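Local coordinates for protein laccase (Botrytis aclada, PDB 3SQR) that oxidises phenolic substrates such as hydroquinones at the expense of dioxygen, using copper ions, and probably serves in lignin breakdown and detoxification of its products, at residues Ser388-Gln393 / Asn435-Glu440. Sequence-based numbering, arbitrary orientation.
Sequences SLVDEQ and NVVALE. With NAG (2-acetamido-2-deoxy-beta-D-glucopyranose), chain I.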
loop_
_atom_site.group_PDB
_atom_site.type_symbol
_atom_site.label_atom_id
_atom_site.label_comp_id
_atom_site.label_asym_id
_atom_site.label_seq_id
_atom_site.Cartn_x
_atom_site.Cartn_y
_atom_site.Cartn_z
ATOM N N SER A 388 6.175 24.932 -6.577
ATOM C CA SER A 388 5.179 25.205 -7.597
ATOM C C SER A 388 3.941 24.361 -7.254
ATOM O O SER A 388 4.087 23.273 -6.697
ATOM C CB SER A 388 5.665 24.845 -8.986
ATOM O OG SER A 388 5.620 23.448 -9.194
ATOM N N LEU A 389 2.764 24.914 -7.508
ATOM C CA LEU A 389 1.520 24.245 -7.172
ATOM C C LEU A 389 0.882 23.633 -8.405
ATOM O O LEU A 389 0.715 24.264 -9.442
ATOM C CB LEU A 389 0.572 25.225 -6.501
ATOM C CG LEU A 389 -0.612 24.475 -5.851
ATOM C CD1 LEU A 389 -0.997 25.066 -4.514
ATOM C CD2 LEU A 389 -1.740 24.364 -6.836
ATOM N N VAL A 390 0.515 22.371 -8.326
ATOM C CA VAL A 390 -0.177 21.738 -9.414
ATOM C C VAL A 390 -1.520 21.328 -8.857
ATOM O O VAL A 390 -1.581 20.748 -7.797
ATOM C CB VAL A 390 0.570 20.506 -9.927
ATOM C CG1 VAL A 390 -0.311 19.654 -10.807
ATOM C CG2 VAL A 390 1.866 20.932 -10.683
ATOM N N ASP A 391 -2.584 21.626 -9.591
ATOM C CA ASP A 391 -3.926 21.350 -9.105
ATOM C C ASP A 391 -4.579 20.400 -10.074
ATOM O O ASP A 391 -4.538 20.577 -11.302
ATOM C CB ASP A 391 -4.786 22.639 -8.959
ATOM C CG ASP A 391 -6.278 22.311 -8.644
ATOM O OD1 ASP A 391 -6.554 22.015 -7.489
ATOM O OD2 ASP A 391 -7.128 22.297 -9.562
ATOM N N GLU A 392 -5.189 19.355 -9.530
ATOM C CA GLU A 392 -5.930 18.426 -10.322
ATOM C C GLU A 392 -7.224 18.051 -9.596
ATOM O O GLU A 392 -7.316 18.118 -8.380
ATOM C CB GLU A 392 -5.082 17.212 -10.665
ATOM C CG GLU A 392 -3.978 17.599 -11.715
ATOM C CD GLU A 392 -3.510 16.470 -12.495
ATOM O OE1 GLU A 392 -3.230 15.401 -11.890
ATOM O OE2 GLU A 392 -3.371 16.659 -13.721
ATOM N N GLN A 393 -8.193 17.688 -10.404
ATOM C CA GLN A 393 -9.561 17.513 -9.957
ATOM C C GLN A 393 -10.115 16.198 -10.380
ATOM O O GLN A 393 -10.139 15.839 -11.561
ATOM C CB GLN A 393 -10.439 18.654 -10.486
ATOM C CG GLN A 393 -9.879 20.016 -10.121
ATOM C CD GLN A 393 -10.697 21.140 -10.717
ATOM O OE1 GLN A 393 -11.353 20.972 -11.732
ATOM N NE2 GLN A 393 -10.668 22.259 -10.088
ATOM N N ASN A 435 -2.187 10.699 -18.371
ATOM C CA ASN A 435 -2.307 11.666 -17.293
ATOM C C ASN A 435 -0.963 12.160 -16.728
ATOM O O ASN A 435 -0.764 12.318 -15.493
ATOM C CB ASN A 435 -3.214 11.107 -16.210
ATOM C CG ASN A 435 -4.628 11.008 -16.656
ATOM O OD1 ASN A 435 -4.955 11.378 -17.794
ATOM N ND2 ASN A 435 -5.498 10.538 -15.775
ATOM N N VAL A 436 -0.048 12.522 -17.632
ATOM C CA VAL A 436 1.295 12.932 -17.224
ATOM C C VAL A 436 1.291 14.365 -16.751
ATOM O O VAL A 436 0.818 15.266 -17.435
ATOM C CB VAL A 436 2.390 12.724 -18.315
ATOM C CG1 VAL A 436 3.695 13.387 -17.891
ATOM C CG2 VAL A 436 2.580 11.268 -18.579
ATOM N N VAL A 437 1.839 14.598 -15.582
ATOM C CA VAL A 437 2.217 15.932 -15.189
ATOM C C VAL A 437 3.740 15.954 -15.220
ATOM O O VAL A 437 4.414 15.171 -14.523
ATOM C CB VAL A 437 1.773 16.264 -13.789
ATOM C CG1 VAL A 437 2.374 17.570 -13.310
ATOM C CG2 VAL A 437 0.245 16.256 -13.668
ATOM N N ALA A 438 4.293 16.889 -15.983
ATOM C CA ALA A 438 5.744 17.038 -16.055
ATOM C C ALA A 438 6.220 17.905 -14.909
ATOM O O ALA A 438 5.645 18.954 -14.639
ATOM C CB ALA A 438 6.196 17.676 -17.449
ATOM N N LEU A 439 7.239 17.459 -14.211
ATOM C CA LEU A 439 7.832 18.229 -13.142
ATOM C C LEU A 439 9.275 18.508 -13.540
ATOM O O LEU A 439 10.021 17.615 -13.947
ATOM C CB LEU A 439 7.818 17.484 -11.809
ATOM C CG LEU A 439 6.459 17.035 -11.270
ATOM C CD1 LEU A 439 6.677 16.223 -9.980
ATOM C CD2 LEU A 439 5.553 18.176 -11.012
ATOM N N GLU A 440 9.676 19.756 -13.394
ATOM C CA GLU A 440 11.063 20.143 -13.734
ATOM C C GLU A 440 11.401 21.224 -12.749
ATOM O O GLU A 440 10.527 22.015 -12.394
ATOM C CB GLU A 440 11.169 20.711 -15.161
ATOM C CG GLU A 440 10.990 19.740 -16.287
ATOM C CD GLU A 440 12.130 18.734 -16.445
ATOM O OE1 GLU A 440 13.198 18.809 -15.770
ATOM O OE2 GLU A 440 11.914 17.833 -17.262
HETATM C C1 NAG I . -6.840 20.960 -13.864
HETATM C C2 NAG I . -5.599 21.817 -14.080
HETATM C C3 NAG I . -5.683 23.041 -13.182
HETATM C C4 NAG I . -6.986 23.781 -13.406
HETATM C C5 NAG I . -8.132 22.818 -13.095
HETATM C C6 NAG I . -9.504 23.497 -13.247
HETATM C C7 NAG I . -3.483 20.727 -14.768
HETATM C C8 NAG I . -2.202 20.040 -14.360
HETATM N N2 NAG I . -4.317 21.116 -13.817
HETATM O O3 NAG I . -4.589 23.847 -13.517
HETATM O O4 NAG I . -7.051 24.864 -12.504
HETATM O O5 NAG I . -8.007 21.767 -14.041
HETATM O O6 NAG I . -9.592 23.941 -14.584
HETATM O O7 NAG I . -3.705 20.894 -15.963
HETATM O O HOH W 1 -2.825 14.635 -15.176
#
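The carboxylate of Glu392 is gripped at both oxygens and links 388-393 to 435-440 through water. OE2 of Glu392 accepts a hydrogen bond of 2.6 Å from the water. The same water donates a weak bond of 3.1 Å to the backbone O of Asn435. OE1 of Glu392 is hydrogen-bonded to the hydroxyl of Tyr451 on strand 448-455. Together these bonds should limit rotation of the buried carboxylate. Val437 is an apolar neighbour across the contact and approaches from the opposite direction. CG2 of Val437 lies 3.6 Å from OE2 of Glu392. The other branch of Val437 meets Val390, with the two CG1 atoms 4.2 Å apart. In Val437, CG1 is anti to the backbone N (chi1 170°), which leaves CG2 beside that N and against the carboxylate. No direct hydrogen bond joins the segments, and the CA atoms of Val390 and Val437 are 8.5 Å apart. An N-acetylglucosamine, probably carried by Asn407, borders the contact. Its N2 donates to the backbone O of Asp391 at 2.6 Å, and its methyl carbon C8 lies 3.6 Å from OE2 of Glu392. Met538 of strand 537-542 touches both Glu392 and Val437. Strand 387-398 belongs to one sheet and strand 436-439 is an outermost strand of the other. This is face-to-face sheet packing in a cupredoxin-like beta sandwich of a multicopper oxidase.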